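Local coordinates for protein cytochrome c, putative (Shewanella oneidensis, PDB 1SP3) that carries eight c-type hemes and acts as a respiratory tetrathionate reductase, probably passing electrons through its heme chain, at residues Ser37-Gln45 / Val52-Ile60. Sequence-based numbering, arbitrary orientation.
With HEC (heme c), chain F.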
ATOM      1  N   SER A  37      -2.081   9.730   9.989  1.00 26.84           N
ATOM      2  CA  SER A  37      -1.514   9.592   8.633  1.00 26.69           C
ATOM      3  C   SER A  37      -2.587   9.646   7.508  1.00 26.55           C
ATOM      4  O   SER A  37      -2.267   9.969   6.345  1.00 27.05           O
ATOM      5  CB  SER A  37      -0.636   8.364   8.498  1.00 26.39           C
ATOM      6  OG  SER A  37      -1.431   7.277   8.447  1.00 27.31           O
ATOM      7  N   HIS A  38      -3.841   9.335   7.821  1.00 25.67           N
ATOM      8  CA  HIS A  38      -4.870   9.412   6.739  1.00 27.22           C
ATOM      9  C   HIS A  38      -5.019  10.820   6.217  1.00 27.18           C
ATOM     10  O   HIS A  38      -5.470  11.017   5.149  1.00 26.88           O
ATOM     11  CB  HIS A  38      -6.213   8.868   7.199  1.00 25.15           C
ATOM     12  CG  HIS A  38      -6.342   7.405   6.915  1.00 30.17           C
ATOM     13  ND1 HIS A  38      -6.241   6.447   7.900  1.00 29.30           N
ATOM     14  CD2 HIS A  38      -6.417   6.731   5.738  1.00 29.31           C
ATOM     15  CE1 HIS A  38      -6.315   5.246   7.341  1.00 34.00           C
ATOM     16  NE2 HIS A  38      -6.415   5.389   6.031  1.00 29.05           N
ATOM     17  N   TRP A  39      -4.703  11.800   7.053  1.00 27.74           N
ATOM     18  CA  TRP A  39      -4.748  13.190   6.661  1.00 27.06           C
ATOM     19  C   TRP A  39      -3.357  13.675   6.243  1.00 26.30           C
ATOM     20  O   TRP A  39      -3.260  14.306   5.238  1.00 26.51           O
ATOM     21  CB  TRP A  39      -5.175  14.024   7.864  1.00 25.14           C
ATOM     22  CG  TRP A  39      -5.205  15.475   7.593  1.00 26.57           C
ATOM     23  CD1 TRP A  39      -4.461  16.459   8.227  1.00 24.46           C
ATOM     24  CD2 TRP A  39      -6.064  16.169   6.650  1.00 25.70           C
ATOM     25  NE1 TRP A  39      -4.773  17.680   7.699  1.00 22.55           N
ATOM     26  CE2 TRP A  39      -5.776  17.537   6.758  1.00 21.89           C
ATOM     27  CE3 TRP A  39      -7.073  15.750   5.711  1.00 26.89           C
ATOM     28  CZ2 TRP A  39      -6.397  18.497   5.955  1.00 19.55           C
ATOM     29  CZ3 TRP A  39      -7.694  16.720   4.929  1.00 25.84           C
ATOM     30  CH2 TRP A  39      -7.359  18.086   5.073  1.00 23.55           C
ATOM     31  N   THR A  40      -2.321  13.485   7.050  1.00 24.62           N
ATOM     32  CA  THR A  40      -1.045  14.063   6.711  1.00 26.60           C
ATOM     33  C   THR A  40      -0.273  13.297   5.633  1.00 27.42           C
ATOM     34  O   THR A  40       0.658  13.877   5.065  1.00 25.27           O
ATOM     35  CB  THR A  40      -0.164  14.122   7.909  1.00 27.04           C
ATOM     36  OG1 THR A  40       0.021  12.770   8.385  1.00 28.30           O
ATOM     37  CG2 THR A  40      -0.866  14.917   9.099  1.00 29.23           C
ATOM     38  N   TRP A  41      -0.550  11.987   5.452  1.00 26.60           N
ATOM     39  CA  TRP A  41       0.276  11.153   4.561  1.00 27.23           C
ATOM     40  C   TRP A  41       1.719  11.108   5.051  1.00 28.66           C
ATOM     41  O   TRP A  41       2.697  10.920   4.273  1.00 28.79           O
ATOM     42  CB  TRP A  41       0.198  11.627   3.086  1.00 26.49           C
ATOM     43  CG  TRP A  41      -1.100  11.054   2.362  1.00 24.69           C
ATOM     44  CD1 TRP A  41      -2.202  10.436   2.962  1.00 18.39           C
ATOM     45  CD2 TRP A  41      -1.401  11.134   0.974  1.00 26.61           C
ATOM     46  NE1 TRP A  41      -3.119  10.077   2.001  1.00 26.63           N
ATOM     47  CE2 TRP A  41      -2.663  10.486   0.775  1.00 23.62           C
ATOM     48  CE3 TRP A  41      -0.712  11.669  -0.161  1.00 22.58           C
ATOM     49  CZ2 TRP A  41      -3.253  10.374  -0.468  1.00 26.85           C
ATOM     50  CZ3 TRP A  41      -1.323  11.542  -1.401  1.00 28.70           C
ATOM     51  CH2 TRP A  41      -2.581  10.890  -1.553  1.00 24.22           C
ATOM     52  N   GLU A  42       1.879  11.246   6.356  1.00 29.32           N
ATOM     53  CA  GLU A  42       3.236  11.138   6.941  1.00 30.40           C
ATOM     54  C   GLU A  42       3.288  10.199   8.075  1.00 30.39           C
ATOM     55  O   GLU A  42       2.379  10.201   8.887  1.00 30.57           O
ATOM     56  CB  GLU A  42       3.762  12.482   7.404  1.00 31.36           C
ATOM     57  CG  GLU A  42       3.927  13.455   6.223  1.00 34.23           C
ATOM     58  CD  GLU A  42       4.837  14.627   6.518  1.00 37.10           C
ATOM     59  OE1 GLU A  42       4.479  15.367   7.493  1.00 40.16           O
ATOM     60  OE2 GLU A  42       5.864  14.848   5.744  1.00 40.31           O
ATOM     61  N   LEU A  43       4.369   9.424   8.133  1.00 29.90           N
ATOM     62  CA  LEU A  43       4.669   8.506   9.211  1.00 31.28           C
ATOM     63  C   LEU A  43       6.150   8.647   9.605  1.00 33.40           C
ATOM     64  O   LEU A  43       7.006   8.796   8.747  1.00 34.13           O
ATOM     65  CB  LEU A  43       4.504   7.061   8.752  1.00 29.98           C
ATOM     66  CG  LEU A  43       3.069   6.501   8.745  1.00 33.74           C
ATOM     67  CD1 LEU A  43       3.012   5.205   7.946  1.00 31.66           C
ATOM     68  CD2 LEU A  43       2.441   6.356  10.160  1.00 36.43           C
ATOM     69  N   GLU A  44       6.483   8.490  10.887  1.00 34.32           N
ATOM     70  CA  GLU A  44       7.881   8.390  11.214  1.00 34.81           C
ATOM     71  C   GLU A  44       8.330   6.947  11.058  1.00 33.95           C
ATOM     72  O   GLU A  44       7.649   6.030  11.460  1.00 35.84           O
ATOM     73  CB  GLU A  44       8.127   8.931  12.639  1.00 37.71           C
ATOM     74  CG  GLU A  44       9.584   8.789  13.099  1.00 42.47           C
ATOM     75  CD  GLU A  44       9.844   9.417  14.478  1.00 52.89           C
ATOM     76  OE1 GLU A  44       9.316   8.834  15.484  1.00 56.65           O
ATOM     77  OE2 GLU A  44      10.560  10.481  14.543  1.00 55.28           O
ATOM     78  N   GLN A  45       9.485   6.707  10.498  1.00 32.62           N
ATOM     79  CA  GLN A  45       9.959   5.331  10.388  1.00 33.14           C
ATOM     80  C   GLN A  45      11.445   5.232  10.718  1.00 34.31           C
ATOM     81  O   GLN A  45      12.257   6.009  10.187  1.00 34.55           O
ATOM     82  CB  GLN A  45       9.677   4.785   8.973  1.00 31.77           C
ATOM     83  CG  GLN A  45       9.967   3.333   8.744  1.00 33.72           C
ATOM     84  CD  GLN A  45       9.515   2.910   7.349  1.00 30.96           C
ATOM     85  OE1 GLN A  45       8.768   3.632   6.736  1.00 33.90           O
ATOM     86  NE2 GLN A  45       9.965   1.785   6.865  1.00 27.54           N
ATOM     87  N   VAL A  52      13.436   8.622   9.767  1.00 36.15           N
ATOM     88  CA  VAL A  52      12.986   9.494   8.697  1.00 35.68           C
ATOM     89  C   VAL A  52      11.528   9.755   8.844  1.00 34.43           C
ATOM     90  O   VAL A  52      10.828   9.105   9.586  1.00 33.05           O
ATOM     91  CB  VAL A  52      13.205   8.897   7.249  1.00 35.95           C
ATOM     92  CG1 VAL A  52      14.695   8.889   6.887  1.00 34.64           C
ATOM     93  CG2 VAL A  52      12.533   7.490   7.104  1.00 33.35           C
ATOM     94  N   VAL A  53      11.099  10.769   8.128  1.00 35.34           N
ATOM     95  CA  VAL A  53       9.701  11.021   7.900  1.00 34.49           C
ATOM     96  C   VAL A  53       9.333  10.422   6.546  1.00 33.54           C
ATOM     97  O   VAL A  53       9.762  10.880   5.514  1.00 33.32           O
ATOM     98  CB  VAL A  53       9.328  12.509   8.116  1.00 35.87           C
ATOM     99  CG1 VAL A  53       7.833  12.755   7.698  1.00 32.66           C
ATOM    100  CG2 VAL A  53       9.499  12.839   9.624  1.00 37.47           C
ATOM    101  N   ARG A  54       8.626   9.302   6.585  1.00 32.25           N
ATOM    102  CA  ARG A  54       8.204   8.641   5.396  1.00 32.47           C
ATOM    103  C   ARG A  54       6.666   8.867   5.330  1.00 33.16           C
ATOM    104  O   ARG A  54       6.230   9.996   5.398  1.00 33.19           O
ATOM    105  CB  ARG A  54       8.640   7.144   5.458  1.00 32.41           C
ATOM    106  CG  ARG A  54       8.778   6.490   4.108  1.00 33.31           C
ATOM    107  CD  ARG A  54       9.788   5.271   3.924  1.00 32.60           C
ATOM    108  NE  ARG A  54       9.436   4.630   2.647  1.00 28.24           N
ATOM    109  CZ  ARG A  54       8.449   3.721   2.539  1.00 37.65           C
ATOM    110  NH1 ARG A  54       7.793   3.301   3.652  1.00 32.87           N
ATOM    111  NH2 ARG A  54       8.130   3.205   1.347  1.00 31.97           N
ATOM    112  N   GLY A  55       5.851   7.814   5.218  1.00 32.48           N
ATOM    113  CA  GLY A  55       4.450   7.974   4.859  1.00 30.74           C
ATOM    114  C   GLY A  55       4.405   8.194   3.361  1.00 31.20           C
ATOM    115  O   GLY A  55       5.453   8.393   2.716  1.00 30.05           O
ATOM    116  N   LYS A  56       3.204   8.172   2.793  1.00 29.78           N
ATOM    117  CA  LYS A  56       3.022   8.280   1.360  1.00 32.05           C
ATOM    118  C   LYS A  56       3.606   9.608   0.780  1.00 33.44           C
ATOM    119  O   LYS A  56       4.084   9.609  -0.361  1.00 33.01           O
ATOM    120  CB  LYS A  56       1.517   8.204   0.989  1.00 32.40           C
ATOM    121  CG  LYS A  56       1.272   8.349  -0.477  1.00 29.86           C
ATOM    122  CD  LYS A  56      -0.068   7.804  -0.841  1.00 29.99           C
ATOM    123  CE  LYS A  56      -0.207   8.034  -2.322  1.00 27.35           C
ATOM    124  NZ  LYS A  56      -1.458   7.457  -2.734  1.00 26.03           N
ATOM    125  N   LYS A  57       3.481  10.695   1.544  1.00 31.65           N
ATOM    126  CA  LYS A  57       3.907  12.032   1.127  1.00 32.73           C
ATOM    127  C   LYS A  57       5.379  12.040   0.685  1.00 33.50           C
ATOM    128  O   LYS A  57       5.757  12.710  -0.248  1.00 33.46           O
ATOM    129  CB  LYS A  57       3.813  12.990   2.336  1.00 31.00           C
ATOM    130  CG  LYS A  57       3.803  14.495   1.950  1.00 30.10           C
ATOM    131  CD  LYS A  57       3.773  15.397   3.193  1.00 29.33           C
ATOM    132  CE  LYS A  57       3.474  16.877   2.760  1.00 29.42           C
ATOM    133  NZ  LYS A  57       3.275  17.637   4.037  1.00 34.09           N
ATOM    134  N   ASN A  58       6.192  11.288   1.414  1.00 35.02           N
ATOM    135  CA  ASN A  58       7.617  11.229   1.187  1.00 35.06           C
ATOM    136  C   ASN A  58       8.114   9.911   0.578  1.00 35.95           C
ATOM    137  O   ASN A  58       9.264   9.613   0.687  1.00 39.07           O
ATOM    138  CB  ASN A  58       8.303  11.517   2.531  1.00 33.99           C
ATOM    139  CG  ASN A  58       7.811  12.810   3.123  1.00 31.59           C
ATOM    140  OD1 ASN A  58       7.890  13.801   2.479  1.00 30.73           O
ATOM    141  ND2 ASN A  58       7.195  12.775   4.282  1.00 32.53           N
ATOM    142  N   SER A  59       7.262   9.078   0.004  1.00 34.93           N
ATOM    143  CA  SER A  59       7.764   7.759  -0.364  1.00 32.43           C
ATOM    144  C   SER A  59       8.083   7.709  -1.810  1.00 30.78           C
ATOM    145  O   SER A  59       7.427   8.362  -2.632  1.00 28.07           O
ATOM    146  CB  SER A  59       6.743   6.647  -0.027  1.00 33.49           C
ATOM    147  OG  SER A  59       6.654   6.536   1.400  1.00 34.32           O
ATOM    148  N   ILE A  60       9.036   6.854  -2.135  1.00 30.96           N
ATOM    149  CA  ILE A  60       9.307   6.523  -3.558  1.00 30.22           C
ATOM    150  C   ILE A  60       8.959   5.036  -3.780  1.00 30.08           C
ATOM    151  O   ILE A  60       9.414   4.168  -2.985  1.00 29.39           O
ATOM    152  CB  ILE A  60      10.790   6.853  -3.877  1.00 30.96           C
ATOM    153  CG1 ILE A  60      10.924   8.376  -3.817  1.00 33.63           C
ATOM    154  CG2 ILE A  60      11.223   6.443  -5.296  1.00 30.89           C
ATOM    155  CD1 ILE A  60      12.371   8.937  -4.133  1.00 40.11           C
TER
HETATM  156 FE   HEC F 804      -6.402   3.823   4.785  1.00 30.63          FE
HETATM  157  CHA HEC F 804      -3.054   3.809   5.285  1.00 23.67           C
HETATM  158  CHB HEC F 804      -6.712   1.394   7.167  1.00 22.73           C
HETATM  159  CHC HEC F 804      -9.770   4.237   4.717  1.00 23.03           C
HETATM  160  CHD HEC F 804      -5.968   5.970   2.162  1.00 22.88           C
HETATM  161  NA  HEC F 804      -5.136   2.796   5.985  1.00 24.64           N
HETATM  162  C1A HEC F 804      -3.793   2.899   5.996  1.00 24.14           C
HETATM  163  C2A HEC F 804      -3.231   2.039   6.998  1.00 24.54           C
HETATM  164  C3A HEC F 804      -4.246   1.383   7.557  1.00 25.49           C
HETATM  165  C4A HEC F 804      -5.453   1.829   6.921  1.00 23.37           C
HETATM  166  CMA HEC F 804      -4.115   0.257   8.623  1.00 22.63           C
HETATM  167  CAA HEC F 804      -1.662   1.876   7.264  1.00 29.01           C
HETATM  168  CBA HEC F 804      -1.150   2.690   8.453  1.00 29.08           C
HETATM  169  CGA HEC F 804      -0.568   3.999   7.960  1.00 34.79           C
HETATM  170  O1A HEC F 804      -0.488   4.977   8.767  1.00 34.64           O
HETATM  171  O2A HEC F 804      -0.092   4.040   6.784  1.00 33.78           O
HETATM  172  NB  HEC F 804      -7.946   2.950   5.764  1.00 23.29           N
HETATM  173  C1B HEC F 804      -7.867   1.985   6.702  1.00 21.13           C
HETATM  174  C2B HEC F 804      -9.201   1.561   7.058  1.00 23.10           C
HETATM  175  C3B HEC F 804     -10.058   2.306   6.365  1.00 24.66           C
HETATM  176  C4B HEC F 804      -9.272   3.227   5.562  1.00 23.45           C
HETATM  177  CMB HEC F 804      -9.382   0.407   8.080  1.00 20.14           C
HETATM  178  CAB HEC F 804     -11.614   2.405   6.484  1.00 27.95           C
HETATM  179  CBB HEC F 804     -12.082   2.675   7.764  1.00 24.86           C
HETATM  180  NC  HEC F 804      -7.634   4.872   3.684  1.00 25.35           N
HETATM  181  C1C HEC F 804      -9.033   4.927   3.799  1.00 23.93           C
HETATM  182  C2C HEC F 804      -9.530   5.721   2.719  1.00 22.33           C
HETATM  183  C3C HEC F 804      -8.480   6.213   2.061  1.00 22.35           C
HETATM  184  C4C HEC F 804      -7.254   5.704   2.618  1.00 25.62           C
HETATM  185  CMC HEC F 804     -11.022   5.970   2.370  1.00 20.15           C
HETATM  186  CAC HEC F 804      -8.615   7.138   0.855  1.00 23.42           C
HETATM  187  CBC HEC F 804      -9.239   8.382   1.011  1.00 21.33           C
HETATM  188  ND  HEC F 804      -4.782   4.676   3.807  1.00 26.27           N
HETATM  189  C1D HEC F 804      -4.810   5.576   2.753  1.00 23.94           C
HETATM  190  C2D HEC F 804      -3.498   6.064   2.452  1.00 24.60           C
HETATM  191  C3D HEC F 804      -2.622   5.442   3.477  1.00 27.81           C
HETATM  192  C4D HEC F 804      -3.494   4.592   4.271  1.00 28.56           C
HETATM  193  CMD HEC F 804      -2.968   7.050   1.372  1.00 30.09           C
HETATM  194  CAD HEC F 804      -1.087   5.634   3.654  1.00 28.39           C
HETATM  195  CBD HEC F 804      -1.040   6.748   4.680  1.00 24.31           C
HETATM  196  CGD HEC F 804       0.409   7.148   4.926  1.00 31.45           C
HETATM  197  O1D HEC F 804       1.070   6.408   5.696  1.00 34.41           O
HETATM  198  O2D HEC F 804       0.942   8.168   4.383  1.00 28.07           O
HETATM  199  O   HOH W   1       1.507  16.682   5.430  1.00 39.50           O
HETATM  200  O   HOH W   2       5.902  17.624   4.957  1.00 38.43           O
HETATM  201  O   HOH W   3       6.502   4.859   6.093  1.00 48.09           O
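The base of the β-hairpin formed by strands 44-47 and 50-53 opens here into a heme-binding loop, where the W41 indole and the K56 chain run alongside each other. Q45 and V52 form an antiparallel hydrogen-bonded pair, each N bonded to the other's O, and E44-V53 the non-hydrogen-bonded pair beside it. The R54 N to L43 O bond (2.7 Å) carries the pairing on, and K57 N closes the loop on W41 O at 2.8 Å. With CG anti to the backbone N (chi1 178°), the extended K56 chain runs across one face of the indole: CD stands 3.8 Å from the centroid of the W41 six-membered ring and 3° off its normal, a CH-pi contact. K56 NZ adds an off-centre cation-pi approach before ligating the iron of a second heme. Replacing W41 by alanine would take away the indole face, which is likely to leave the K56 methylenes without flat support and the ligating amine freer to shift. The first heme is held from both segments: H38 NE2 binds its iron at 2.0 Å opposite H143, S37 OG donates to propionate O1A, and K56 N gives O2D a nearly straight bond (2.8 Å). Beyond the strand ends, N58 ND2 meets E42 OE2 on its anti side at 2.9 Å. R54 NH1 reaches Q45 OE1 at 3.3 Å, the amide and guanidinium planes 83° apart. G55, with positive phi, lies so close to E42 that a side chain would clash. Since K56 binds one heme's propionate through its backbone and another heme's iron through its amine, the contact couples the placement of two cofactors, consistent with this enzyme's novel heme ligation.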